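Conserved domain protein (PDB 3PNN) is probably a glycosyltransferase or a related sugar nucleotidyltransferase that works on a nucleotide-activated sugar. Local coordinates at residues Val10-Ala13 with Gly14-Ser17; Gly31-Thr34 with Ile35-Ser39; Lys61-Glu65 with Lys66-Lys70; Val286-Leu289 with Arg290-Glu294. One frame throughout, in Å; residues are numbered along the deposited sequence.

Contact 1. Residues Val10-Ala13 with Gly14-Ser17; sequences VLAA and GMGS
Ala12 and Met15 are the two ends of a type I beta turn that takes the chain off the C-terminal end of strand 7-11. Before the turn, Val10 is still a buried strand residue, its backbone bonded to Val52 and Val54 and its side chain packed on Phe53 and Ile121. Leu11 pairs with Ile121 on the other neighbouring strand, and its carbonyl reaches the turn through a water that lies 2.9 Å from Leu11 O and accepts the N-H of Gly14. At Ala12 the methyl lies alongside the selenomethionine chain, with CB of Ala12 4.0 Å from SE of Met15; the modelled course of that chain near CG is doubtful. Met15 N also donates to Ala12 O at 3.2 Å, although the modelled place of this oxygen is less certain. Ala13 directs its methyl away from the turn, onto Arg56 and Gln82. Its carbonyl O is 2.7 Å from a second water, which takes the N-H of Gly16, so two waters brace this glycine-rich bend. Gly14 O accepts from Lys23 NZ, and a glycerol lies near Gly14. The sequence LAAGMGS directly after the first strand resembles the glycine-rich loop with which sugar nucleotidyltransferases hold their nucleotide, and it probably has the same role here.

Contact 2. Residues Gly31-Thr34 with Ile35-Ser39; sequences GGDT and IMDYS
Thr34 and Asp37 form a capping box at the start of helix 35-46, and the Asp37 side chain is the one to follow. Its CB sits 3.2 Å from Thr34 O. The carboxyl carbon comes next, CG lying 3.2 Å from Thr34 OG1, because chi1 of -71° keeps it beside the backbone N and turned back toward the cap. At the tip, OD2 accepts from Thr34 N at 2.9 Å, the N-H meeting it from above the carboxylate plane and nearly straight (162°). The return half of the box is Asp37 N donating to Thr34 OG1 at 3.1 Å. OD2 also accepts a hydrogen bond from a water that donates to Asp33 OD1 as well; that bridge lies between two carboxylates whose nearest oxygens, Asp33 OD1 and Asp37 OD2, are 3.6 Å apart. The other tip atom, OD1, is held by Lys70 NZ and Tyr71 OH, and the lysine probably eases the crowding of negative charge. A second water joins Asp33 OD2 to Tyr38 OH, whose ring turns an edge to Thr34 O. The cap therefore sits against the end of helix 60-71, while Asp33 binds the C-terminal tail at Leu302 and Tyr38 packs edge-to-face on Tyr298.

Contact 3. Residues Lys61-Glu65 with Lys66-Lys70; sequences KEFRE and KILTK
Phe63 O takes two amide donors, Ile67 N at 2.9 Å and Leu68 N at 3.1 Å, so helix 60-71 widens here into a pi-type turn and the axes of 61-65 and 66-70 differ in direction by 30°. On the buried side the Phe63 ring lies under Ile67: CB of Ile67 stands 4.1 Å from the ring centroid, almost on the normal, in a CH-pi contact. Ile67 spreads over that face, its CD1 3.6 Å from Phe63 CE1 and its CG2 near CZ and CE2. With CG anti to the backbone N (chi1 -161°), Phe63 swings its ring forward along the helix to reach this branch. Leu68 comes instead at the ring edge, CD2 lying 4.0 Å from Phe63 CE2. On the outer side Thr69 OG1 donates to Glu65 O at 2.8 Å, from above the carbonyl plane, which gives that carbonyl a side-chain partner within the widened stretch. Toward the core, the Phe63 ring meets Phe53 edge-to-face and touches Ile55 of strand 50-55, while Leu68 rests on Val77 and Leu79 of strand 77-81; the helix is the crossover between these two parallel strands.

Contact 4. Residues Val286-Leu289 with Arg290-Glu294; sequences VAKL and RELTE
Helix 282-294, the last helix of the chain, keeps regular alpha-helical spacing here, and Ala287 and Arg290 meet on one of its exposed sides. Three successive backbone bonds, Arg290 N to Val286 O, Glu291 N to Ala287 O and Leu292 N to Lys288 O, run between residues four apart. Arg290 folds back along its own helix through bends at chi2 (-133°) and chi3 (-50°), though it stays at the surface, and its NH1 lies 3.9 Å from Ala287 CB. One face of the guanidinium is turned to Ala287 O, which stands 4.1 Å above its plane and toward the rim. On another side the aliphatic chain of Lys288 crosses Leu292, with CE of Lys288 3.9 Å from CG of Leu292; Lys288 is modelled in two conformers, so this packing is only tentative. Buried Leu289 and, nearer the surface, Val286 both touch Ile28 in the long segment before helix 35-46, while Thr293 touches Pro30. The Leu289 carbonyl is gripped twice by one residue, Thr293 N at 3.0 Å and Thr293 OG1 at 2.8 Å, the two donors approaching from opposite faces of the carbonyl plane.

Overall arrangement
From the N terminus the contacts come in series, none nesting within or crossing another. Contact 1 turns the chain out of strand 7-11, contact 2 starts helix 35-46, contact 3 lies within helix 60-71, and contact 4 falls in the final helix. The first three meet in space: Met15 SE packs on Met36 CE, Ala12 CB on Phe63 CE1, and Met36 SE on Ile67 CG2, while contacts 2 and 3 are also linked by a salt bridge. Contact 4 joins the group through Tyr38 and Leu289, staying about 14 Å from contact 1 and 12 Å from contact 3 between nearest atoms.

Contact 1. Residues Val10-Ala13 with Gly14-Ser17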
ATOM      1  N   VAL A  10       0.099   4.166   6.811  1.00 22.01           N
ATOM      2  CA  VAL A  10      -0.790   3.055   6.508  1.00 25.93           C
ATOM      3  C   VAL A  10      -2.080   3.525   5.831  1.00 22.31           C
ATOM      4  O   VAL A  10      -2.820   4.374   6.367  1.00 25.99           O
ATOM      5  CB  VAL A  10      -1.140   2.246   7.789  1.00 26.55           C
ATOM      6  CG1 VAL A  10      -2.101   1.108   7.452  1.00 26.32           C
ATOM      7  CG2 VAL A  10       0.138   1.708   8.464  1.00 24.16           C
ATOM      8  N   LEU A  11      -2.356   2.980   4.644  1.00 21.76           N
ATOM      9  CA  LEU A  11      -3.587   3.314   3.919  1.00 25.62           C
ATOM     10  C   LEU A  11      -4.792   2.581   4.515  1.00 29.86           C
ATOM     11  O   LEU A  11      -5.097   1.451   4.136  1.00 26.62           O
ATOM     12  CB  LEU A  11      -3.446   2.965   2.434  1.00 27.03           C
ATOM     13  CG  LEU A  11      -2.299   3.671   1.714  1.00 32.39           C
ATOM     14  CD1 LEU A  11      -2.278   3.247   0.250  1.00 36.94           C
ATOM     15  CD2 LEU A  11      -2.448   5.190   1.835  1.00 32.84           C
ATOM     16  N   ALA A  12      -5.483   3.241   5.437  1.00 24.93           N
ATOM     17  CA  ALA A  12      -6.558   2.602   6.191  1.00 27.73           C
ATOM     18  C   ALA A  12      -7.934   3.210   5.907  1.00 29.40           C
ATOM     19  O   ALA A  12      -8.904   2.969   6.629  1.00 29.34           O
ATOM     20  CB  ALA A  12      -6.241   2.651   7.687  1.00 25.45           C
ATOM     21  N   ALA A  13      -8.032   3.983   4.835  1.00 29.17           N
ATOM     22  CA  ALA A  13      -9.230   4.769   4.597  1.00 31.82           C
ATOM     23  C   ALA A  13     -10.392   3.885   4.146  1.00 28.52           C
ATOM     24  O   ALA A  13     -11.549   4.286   4.224  1.00 31.02           O
ATOM     25  CB  ALA A  13      -8.942   5.860   3.582  1.00 31.32           C
ATOM     26  N   GLY A  14     -10.070   2.673   3.695  1.00 28.76           N
ATOM     27  CA  GLY A  14     -11.075   1.739   3.215  1.00 35.77           C
ATOM     28  C   GLY A  14     -11.639   0.806   4.278  1.00 42.81           C
ATOM     29  O   GLY A  14     -12.426  -0.091   3.957  1.00 38.44           O
HETATM   30  N   MSE A  15     -11.254   1.015   5.539  1.00 36.82           N
HETATM   31  CA  MSE A  15     -11.639   0.105   6.632  1.00 38.70           C
HETATM   32  C   MSE A  15     -13.029   0.291   7.207  1.00 39.13           C
HETATM   33  O   MSE A  15     -13.443  -0.482   8.080  1.00 39.43           O
HETATM   34  CB  MSE A  15     -10.676   0.217   7.807  1.00 36.78           C
HETATM   35  CG  MSE A  15      -9.269   0.454   7.424  1.00 48.17           C
HETATM   36 SE   MSE A  15      -8.207  -0.776   8.404  0.49 44.66          SE
HETATM   37  CE  MSE A  15      -8.821  -2.322   7.327  1.00 24.66           C
ATOM     38  N   GLY A  16     -13.736   1.326   6.771  1.00 34.00           N
ATOM     39  CA  GLY A  16     -15.062   1.573   7.295  1.00 32.98           C
ATOM     40  C   GLY A  16     -16.122   0.846   6.490  1.00 38.32           C
ATOM     41  O   GLY A  16     -15.899   0.479   5.335  1.00 38.86           O
ATOM     42  N   SER A  17     -17.269   0.614   7.116  1.00 34.15           N
ATOM     43  CA  SER A  17     -18.436   0.094   6.418  1.00 41.47           C
ATOM     44  C   SER A  17     -19.123   1.269   5.711  1.00 49.81           C
ATOM     45  O   SER A  17     -18.624   2.393   5.727  1.00 47.00           O
ATOM     46  CB  SER A  17     -19.398  -0.522   7.423  1.00 52.21           C
ATOM     47  OG  SER A  17     -20.015   0.512   8.173  1.00 55.58           O
TER
HETATM   48  O   HOH W   1      -7.890   0.724   3.712  1.00 38.52           O
HETATM   49  O   HOH W   2     -13.951   3.061   4.516  1.00 33.23           O

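Contact 2. Residues Gly31-Thr34 with Ile35-Ser39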
ATOM      1  N   GLY A  31      -3.061 -15.796  17.911  1.00 27.92           N
ATOM      2  CA  GLY A  31      -3.390 -15.100  19.142  1.00 31.38           C
ATOM      3  C   GLY A  31      -4.516 -14.094  18.969  1.00 35.99           C
ATOM      4  O   GLY A  31      -4.835 -13.330  19.881  1.00 36.73           O
ATOM      5  N   GLY A  32      -5.126 -14.091  17.790  1.00 29.74           N
ATOM      6  CA  GLY A  32      -6.229 -13.187  17.527  1.00 33.24           C
ATOM      7  C   GLY A  32      -5.803 -11.831  16.992  1.00 33.70           C
ATOM      8  O   GLY A  32      -6.606 -10.897  16.964  1.00 31.10           O
ATOM      9  N   ASP A  33      -4.547 -11.708  16.557  1.00 28.05           N
ATOM     10  CA  ASP A  33      -4.082 -10.454  15.965  1.00 26.84           C
ATOM     11  C   ASP A  33      -4.478 -10.333  14.487  1.00 26.43           C
ATOM     12  O   ASP A  33      -4.615 -11.335  13.787  1.00 26.34           O
ATOM     13  CB  ASP A  33      -2.566 -10.316  16.140  1.00 27.08           C
ATOM     14  CG  ASP A  33      -2.150 -10.366  17.613  1.00 38.42           C
ATOM     15  OD1 ASP A  33      -2.352  -9.355  18.323  1.00 36.56           O
ATOM     16  OD2 ASP A  33      -1.635 -11.415  18.066  1.00 37.45           O
ATOM     17  N   THR A  34      -4.654  -9.094  14.024  1.00 26.93           N
ATOM     18  CA  THR A  34      -5.032  -8.813  12.643  1.00 28.09           C
ATOM     19  C   THR A  34      -3.810  -8.729  11.729  1.00 27.31           C
ATOM     20  O   THR A  34      -2.683  -8.616  12.196  1.00 23.91           O
ATOM     21  CB  THR A  34      -5.747  -7.459  12.543  1.00 27.52           C
ATOM     22  OG1 THR A  34      -4.819  -6.415  12.876  1.00 25.98           O
ATOM     23  CG2 THR A  34      -6.938  -7.411  13.525  1.00 25.99           C
ATOM     24  N   ILE A  35      -4.036  -8.750  10.422  1.00 25.05           N
ATOM     25  CA  ILE A  35      -2.926  -8.576   9.485  1.00 26.41           C
ATOM     26  C   ILE A  35      -2.207  -7.253   9.736  1.00 27.89           C
ATOM     27  O   ILE A  35      -0.974  -7.198   9.730  1.00 25.96           O
ATOM     28  CB  ILE A  35      -3.401  -8.663   8.034  1.00 26.70           C
ATOM     29  CG1 ILE A  35      -3.701 -10.126   7.697  1.00 31.79           C
ATOM     30  CG2 ILE A  35      -2.327  -8.110   7.086  1.00 25.10           C
ATOM     31  CD1 ILE A  35      -4.343 -10.321   6.364  1.00 40.44           C
HETATM   32  N   MSE A  36      -2.976  -6.191   9.974  1.00 22.90           N
HETATM   33  CA  MSE A  36      -2.388  -4.891  10.282  1.00 23.21           C
HETATM   34  C   MSE A  36      -1.429  -4.977  11.468  1.00 25.08           C
HETATM   35  O   MSE A  36      -0.359  -4.356  11.464  1.00 26.04           O
HETATM   36  CB  MSE A  36      -3.475  -3.842  10.556  1.00 23.75           C
HETATM   37  CG  MSE A  36      -2.893  -2.520  11.042  1.00 26.45           C
HETATM   38 SE   MSE A  36      -4.290  -1.350  11.721  0.60 28.87          SE
HETATM   39  CE  MSE A  36      -5.256  -1.180  10.055  1.00 27.85           C
ATOM     40  N   ASP A  37      -1.817  -5.745  12.481  1.00 23.46           N
ATOM     41  CA  ASP A  37      -0.974  -5.964  13.657  1.00 22.95           C
ATOM     42  C   ASP A  37       0.393  -6.551  13.299  1.00 22.49           C
ATOM     43  O   ASP A  37       1.410  -6.131  13.855  1.00 26.74           O
ATOM     44  CB  ASP A  37      -1.653  -6.906  14.664  1.00 24.19           C
ATOM     45  CG  ASP A  37      -2.853  -6.266  15.373  1.00 29.56           C
ATOM     46  OD1 ASP A  37      -2.957  -5.016  15.411  1.00 26.87           O
ATOM     47  OD2 ASP A  37      -3.691  -7.035  15.887  1.00 31.23           O
ATOM     48  N   TYR A  38       0.417  -7.550  12.416  1.00 23.22           N
ATOM     49  CA  TYR A  38       1.711  -8.101  11.959  1.00 23.78           C
ATOM     50  C   TYR A  38       2.561  -7.021  11.282  1.00 22.54           C
ATOM     51  O   TYR A  38       3.767  -6.949  11.517  1.00 22.56           O
ATOM     52  CB  TYR A  38       1.509  -9.320  11.043  1.00 24.04           C
ATOM     53  CG  TYR A  38       1.022 -10.493  11.853  1.00 25.97           C
ATOM     54  CD1 TYR A  38       1.928 -11.373  12.452  1.00 23.56           C
ATOM     55  CD2 TYR A  38      -0.341 -10.682  12.087  1.00 25.54           C
ATOM     56  CE1 TYR A  38       1.488 -12.428  13.241  1.00 24.90           C
ATOM     57  CE2 TYR A  38      -0.792 -11.750  12.876  1.00 25.19           C
ATOM     58  CZ  TYR A  38       0.124 -12.607  13.451  1.00 26.32           C
ATOM     59  OH  TYR A  38      -0.313 -13.655  14.248  1.00 29.62           O
ATOM     60  N   SER A  39       1.934  -6.161  10.483  1.00 22.10           N
ATOM     61  CA  SER A  39       2.687  -5.075   9.824  1.00 21.91           C
ATOM     62  C   SER A  39       3.299  -4.124  10.836  1.00 24.07           C
ATOM     63  O   SER A  39       4.469  -3.753  10.719  1.00 23.64           O
ATOM     64  CB  SER A  39       1.792  -4.281   8.873  1.00 26.98           C
ATOM     65  OG  SER A  39       1.464  -5.070   7.743  1.00 27.60           O
TER
HETATM   66  O   HOH W   3      -2.029 -13.525  16.568  1.00 29.43           O
HETATM   67  O   HOH W   4      -4.163  -7.531  18.476  1.00 37.05           O

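Contact 3. Residues Lys61-Glu65 with Lys66-Lys70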
ATOM      1  N   LYS A  61     -14.315   7.064  15.548  1.00 29.90           N
ATOM      2  CA  LYS A  61     -14.559   6.652  16.935  1.00 30.81           C
ATOM      3  C   LYS A  61     -14.129   5.210  17.179  1.00 33.07           C
ATOM      4  O   LYS A  61     -13.410   4.914  18.142  1.00 33.12           O
ATOM      5  CB  LYS A  61     -16.029   6.850  17.335  1.00 32.84           C
ATOM      6  CG  LYS A  61     -16.293   6.521  18.797  1.00 46.59           C
ATOM      7  CD  LYS A  61     -17.777   6.656  19.141  1.00 54.10           C
ATOM      8  CE  LYS A  61     -18.064   6.198  20.562  1.00 65.48           C
ATOM      9  NZ  LYS A  61     -19.508   6.357  20.916  1.00 75.47           N
ATOM     10  N   GLU A  62     -14.571   4.299  16.319  1.00 29.51           N
ATOM     11  CA  GLU A  62     -14.222   2.900  16.516  1.00 30.41           C
ATOM     12  C   GLU A  62     -12.763   2.643  16.198  1.00 29.43           C
ATOM     13  O   GLU A  62     -12.140   1.767  16.802  1.00 29.32           O
ATOM     14  CB  GLU A  62     -15.145   1.983  15.707  1.00 33.10           C
ATOM     15  CG  GLU A  62     -16.608   2.149  16.145  1.00 41.53           C
ATOM     16  CD  GLU A  62     -17.536   1.041  15.668  1.00 53.89           C
ATOM     17  OE1 GLU A  62     -17.288   0.463  14.591  1.00 44.25           O
ATOM     18  OE2 GLU A  62     -18.535   0.760  16.372  1.00 61.51           O
ATOM     19  N   PHE A  63     -12.206   3.395  15.252  1.00 29.46           N
ATOM     20  CA  PHE A  63     -10.788   3.217  14.948  1.00 26.39           C
ATOM     21  C   PHE A  63      -9.966   3.533  16.200  1.00 28.58           C
ATOM     22  O   PHE A  63      -9.049   2.799  16.560  1.00 28.65           O
ATOM     23  CB  PHE A  63     -10.336   4.099  13.774  1.00 26.02           C
ATOM     24  CG  PHE A  63      -9.048   3.633  13.137  1.00 29.80           C
ATOM     25  CD1 PHE A  63      -9.075   2.742  12.069  1.00 29.28           C
ATOM     26  CD2 PHE A  63      -7.814   4.077  13.612  1.00 29.51           C
ATOM     27  CE1 PHE A  63      -7.892   2.294  11.478  1.00 27.79           C
ATOM     28  CE2 PHE A  63      -6.621   3.635  13.030  1.00 29.43           C
ATOM     29  CZ  PHE A  63      -6.665   2.748  11.962  1.00 30.58           C
ATOM     30  N   ARG A  64     -10.306   4.632  16.865  1.00 27.94           N
ATOM     31  CA  ARG A  64      -9.596   5.010  18.079  1.00 28.72           C
ATOM     32  C   ARG A  64      -9.800   3.952  19.165  1.00 31.02           C
ATOM     33  O   ARG A  64      -8.860   3.566  19.847  1.00 33.18           O
ATOM     34  CB  ARG A  64     -10.063   6.380  18.576  1.00 30.86           C
ATOM     35  CG  ARG A  64      -9.678   7.564  17.658  1.00 27.29           C
ATOM     36  CD  ARG A  64     -10.249   8.874  18.220  1.00 31.24           C
ATOM     37  NE  ARG A  64      -9.882  10.050  17.430  1.00 31.69           N
ATOM     38  CZ  ARG A  64      -8.725  10.692  17.550  1.00 38.85           C
ATOM     39  NH1 ARG A  64      -7.817  10.247  18.411  1.00 34.30           N
ATOM     40  NH2 ARG A  64      -8.469  11.764  16.799  1.00 36.82           N
ATOM     41  N   GLU A  65     -11.031   3.468  19.306  1.00 26.32           N
ATOM     42  CA  GLU A  65     -11.351   2.510  20.368  1.00 32.05           C
ATOM     43  C   GLU A  65     -10.702   1.144  20.176  1.00 36.15           C
ATOM     44  O   GLU A  65     -10.170   0.555  21.121  1.00 33.22           O
ATOM     45  CB  GLU A  65     -12.867   2.297  20.456  1.00 34.02           C
ATOM     46  CG  GLU A  65     -13.657   3.466  20.992  1.00 49.07           C
ATOM     47  CD  GLU A  65     -15.156   3.194  20.971  1.00 61.45           C
ATOM     48  OE1 GLU A  65     -15.553   2.064  20.594  1.00 62.26           O
ATOM     49  OE2 GLU A  65     -15.932   4.107  21.323  1.00 67.35           O
ATOM     50  N   LYS A  66     -10.771   0.630  18.956  1.00 33.62           N
ATOM     51  CA  LYS A  66     -10.418  -0.763  18.704  1.00 26.58           C
ATOM     52  C   LYS A  66      -9.020  -0.935  18.125  1.00 30.11           C
ATOM     53  O   LYS A  66      -8.429  -2.002  18.251  1.00 31.84           O
ATOM     54  CB  LYS A  66     -11.430  -1.402  17.737  1.00 29.03           C
ATOM     55  CG  LYS A  66     -12.843  -1.633  18.309  1.00 36.99           C
ATOM     56  CD  LYS A  66     -13.750  -2.213  17.220  1.00 45.21           C
ATOM     57  CE  LYS A  66     -14.963  -2.939  17.791  1.00 55.28           C
ATOM     58  NZ  LYS A  66     -15.880  -2.018  18.496  1.00 55.14           N
ATOM     59  N   ILE A  67      -8.494   0.092  17.469  1.00 27.15           N
ATOM     60  CA  ILE A  67      -7.195  -0.057  16.807  1.00 25.93           C
ATOM     61  C   ILE A  67      -6.074   0.764  17.454  1.00 28.91           C
ATOM     62  O   ILE A  67      -5.026   0.216  17.806  1.00 33.72           O
ATOM     63  CB  ILE A  67      -7.308   0.208  15.291  1.00 30.00           C
ATOM     64  CG1 ILE A  67      -8.270  -0.822  14.670  1.00 32.95           C
ATOM     65  CG2 ILE A  67      -5.920   0.173  14.622  1.00 25.99           C
ATOM     66  CD1 ILE A  67      -8.325  -0.809  13.159  1.00 40.63           C
ATOM     67  N   LEU A  68      -6.280   2.065  17.626  1.00 27.04           N
ATOM     68  CA  LEU A  68      -5.224   2.892  18.219  1.00 33.04           C
ATOM     69  C   LEU A  68      -4.827   2.433  19.622  1.00 34.42           C
ATOM     70  O   LEU A  68      -3.679   2.603  20.035  1.00 32.90           O
ATOM     71  CB  LEU A  68      -5.607   4.373  18.253  1.00 29.80           C
ATOM     72  CG  LEU A  68      -5.485   5.086  16.906  1.00 38.16           C
ATOM     73  CD1 LEU A  68      -5.425   6.602  17.120  1.00 37.05           C
ATOM     74  CD2 LEU A  68      -4.259   4.597  16.133  1.00 35.20           C
ATOM     75  N   THR A  69      -5.779   1.873  20.362  1.00 29.77           N
ATOM     76  CA  THR A  69      -5.504   1.424  21.721  1.00 32.32           C
ATOM     77  C   THR A  69      -4.496   0.275  21.719  1.00 31.01           C
ATOM     78  O   THR A  69      -3.811   0.034  22.714  1.00 33.17           O
ATOM     79  CB  THR A  69      -6.775   0.931  22.419  1.00 34.95           C
ATOM     80  OG1 THR A  69      -7.448  -0.003  21.560  1.00 36.79           O
ATOM     81  CG2 THR A  69      -7.702   2.097  22.733  1.00 36.00           C
ATOM     82  N   LYS A  70      -4.409  -0.443  20.605  1.00 26.70           N
ATOM     83  CA  LYS A  70      -3.456  -1.555  20.520  1.00 29.08           C
ATOM     84  C   LYS A  70      -2.010  -1.061  20.439  1.00 35.44           C
ATOM     85  O   LYS A  70      -1.089  -1.735  20.914  1.00 29.92           O
ATOM     86  CB  LYS A  70      -3.773  -2.461  19.321  1.00 33.20           C
ATOM     87  CG  LYS A  70      -5.042  -3.308  19.490  1.00 35.30           C
ATOM     88  CD  LYS A  70      -5.218  -4.351  18.367  1.00 33.74           C
ATOM     89  CE  LYS A  70      -5.592  -3.701  17.039  1.00 38.32           C
ATOM     90  NZ  LYS A  70      -5.806  -4.707  15.939  1.00 34.56           N
TER

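Contact 4. Residues Val286-Leu289 with Arg290-Glu294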
ATOM      1  N   VAL A 286      -4.610 -18.113   7.438  1.00 29.28           N
ATOM      2  CA  VAL A 286      -4.628 -18.596   8.822  1.00 27.41           C
ATOM      3  C   VAL A 286      -3.495 -19.618   9.047  1.00 31.51           C
ATOM      4  O   VAL A 286      -2.752 -19.552  10.032  1.00 28.80           O
ATOM      5  CB  VAL A 286      -5.982 -19.251   9.176  1.00 28.14           C
ATOM      6  CG1 VAL A 286      -5.915 -19.938  10.539  1.00 29.71           C
ATOM      7  CG2 VAL A 286      -7.126 -18.202   9.158  1.00 29.65           C
ATOM      8  N   ALA A 287      -3.362 -20.563   8.127  1.00 32.45           N
ATOM      9  CA  ALA A 287      -2.350 -21.606   8.283  1.00 35.19           C
ATOM     10  C   ALA A 287      -0.927 -21.041   8.222  1.00 32.53           C
ATOM     11  O   ALA A 287      -0.047 -21.467   8.974  1.00 31.97           O
ATOM     12  CB  ALA A 287      -2.547 -22.715   7.244  1.00 32.54           C
ATOM     13  N   LYS A 288      -0.685 -20.078   7.343  1.00 30.34           N
ATOM     14  CA  LYS A 288       0.655 -19.518   7.210  0.54 32.36           C
ATOM     15  C   LYS A 288       1.062 -18.749   8.461  1.00 36.28           C
ATOM     16  O   LYS A 288       2.201 -18.846   8.920  1.00 31.36           O
ATOM     17  CB  LYS A 288       0.760 -18.606   5.987  0.54 30.83           C
ATOM     18  CG  LYS A 288       2.148 -18.023   5.799  0.54 31.66           C
ATOM     19  CD  LYS A 288       3.190 -19.121   5.607  0.54 34.18           C
ATOM     20  CE  LYS A 288       4.572 -18.537   5.382  0.54 35.87           C
ATOM     21  NZ  LYS A 288       5.581 -19.615   5.194  0.54 40.40           N
ATOM     22  N   LEU A 289       0.132 -17.979   9.022  1.00 29.48           N
ATOM     23  CA  LEU A 289       0.441 -17.251  10.249  1.00 26.85           C
ATOM     24  C   LEU A 289       0.722 -18.226  11.407  1.00 32.21           C
ATOM     25  O   LEU A 289       1.577 -17.978  12.263  1.00 30.72           O
ATOM     26  CB  LEU A 289      -0.710 -16.305  10.616  1.00 25.39           C
ATOM     27  CG  LEU A 289      -0.902 -15.128   9.645  1.00 27.10           C
ATOM     28  CD1 LEU A 289      -2.215 -14.389   9.963  1.00 28.13           C
ATOM     29  CD2 LEU A 289       0.273 -14.162   9.679  1.00 27.04           C
ATOM     30  N   ARG A 290      -0.021 -19.324  11.452  1.00 32.00           N
ATOM     31  CA  ARG A 290       0.187 -20.329  12.501  1.00 32.35           C
ATOM     32  C   ARG A 290       1.579 -20.956  12.359  1.00 33.48           C
ATOM     33  O   ARG A 290       2.304 -21.155  13.349  1.00 32.36           O
ATOM     34  CB  ARG A 290      -0.905 -21.405  12.435  1.00 35.68           C
ATOM     35  CG  ARG A 290      -1.098 -22.179  13.737  1.00 59.59           C
ATOM     36  CD  ARG A 290      -1.177 -23.693  13.529  1.00 71.60           C
ATOM     37  NE  ARG A 290      -2.123 -24.093  12.488  1.00 83.45           N
ATOM     38  CZ  ARG A 290      -1.775 -24.681  11.343  1.00 90.22           C
ATOM     39  NH1 ARG A 290      -2.703 -25.012  10.452  1.00 85.54           N
ATOM     40  NH2 ARG A 290      -0.498 -24.941  11.087  1.00 94.96           N
ATOM     41  N   GLU A 291       1.943 -21.263  11.121  1.00 31.18           N
ATOM     42  CA  GLU A 291       3.248 -21.849  10.831  0.52 35.89           C
ATOM     43  C   GLU A 291       4.417 -20.915  11.176  1.00 35.60           C
ATOM     44  O   GLU A 291       5.415 -21.354  11.758  1.00 35.92           O
ATOM     45  CB  GLU A 291       3.309 -22.312   9.370  0.52 41.46           C
ATOM     46  CG  GLU A 291       2.458 -23.554   9.098  0.52 43.25           C
ATOM     47  CD  GLU A 291       2.127 -23.745   7.627  0.52 52.72           C
ATOM     48  OE1 GLU A 291       2.757 -23.081   6.778  0.52 62.28           O
ATOM     49  OE2 GLU A 291       1.229 -24.560   7.322  0.52 52.24           O
ATOM     50  N   LEU A 292       4.299 -19.635  10.837  1.00 30.40           N
ATOM     51  CA  LEU A 292       5.346 -18.672  11.160  1.00 30.03           C
ATOM     52  C   LEU A 292       5.479 -18.494  12.669  1.00 32.26           C
ATOM     53  O   LEU A 292       6.577 -18.264  13.192  1.00 33.08           O
ATOM     54  CB  LEU A 292       5.026 -17.318  10.530  1.00 25.39           C
ATOM     55  CG  LEU A 292       5.107 -17.275   9.009  1.00 30.61           C
ATOM     56  CD1 LEU A 292       4.511 -15.973   8.485  1.00 30.88           C
ATOM     57  CD2 LEU A 292       6.560 -17.439   8.577  1.00 35.32           C
ATOM     58  N   THR A 293       4.353 -18.583  13.366  1.00 30.71           N
ATOM     59  CA  THR A 293       4.346 -18.446  14.821  1.00 28.69           C
ATOM     60  C   THR A 293       4.999 -19.667  15.471  1.00 34.54           C
ATOM     61  O   THR A 293       5.809 -19.528  16.389  1.00 37.92           O
ATOM     62  CB  THR A 293       2.919 -18.232  15.365  1.00 33.65           C
ATOM     63  OG1 THR A 293       2.374 -17.029  14.795  1.00 32.68           O
ATOM     64  CG2 THR A 293       2.927 -18.121  16.893  1.00 33.75           C
ATOM     65  N   GLU A 294       4.660 -20.858  14.988  1.00 37.72           N
ATOM     66  CA  GLU A 294       5.287 -22.081  15.501  1.00 40.84           C
ATOM     67  C   GLU A 294       6.803 -22.086  15.243  1.00 42.28           C
ATOM     68  O   GLU A 294       7.571 -22.682  15.997  1.00 44.11           O
ATOM     69  CB  GLU A 294       4.620 -23.329  14.905  1.00 42.97           C
ATOM     70  CG  GLU A 294       3.206 -23.582  15.445  1.00 56.15           C
ATOM     71  CD  GLU A 294       2.418 -24.627  14.650  1.00 64.50           C
ATOM     72  OE1 GLU A 294       2.923 -25.110  13.612  1.00 65.72           O
ATOM     73  OE2 GLU A 294       1.281 -24.953  15.064  1.00 67.17           O
TER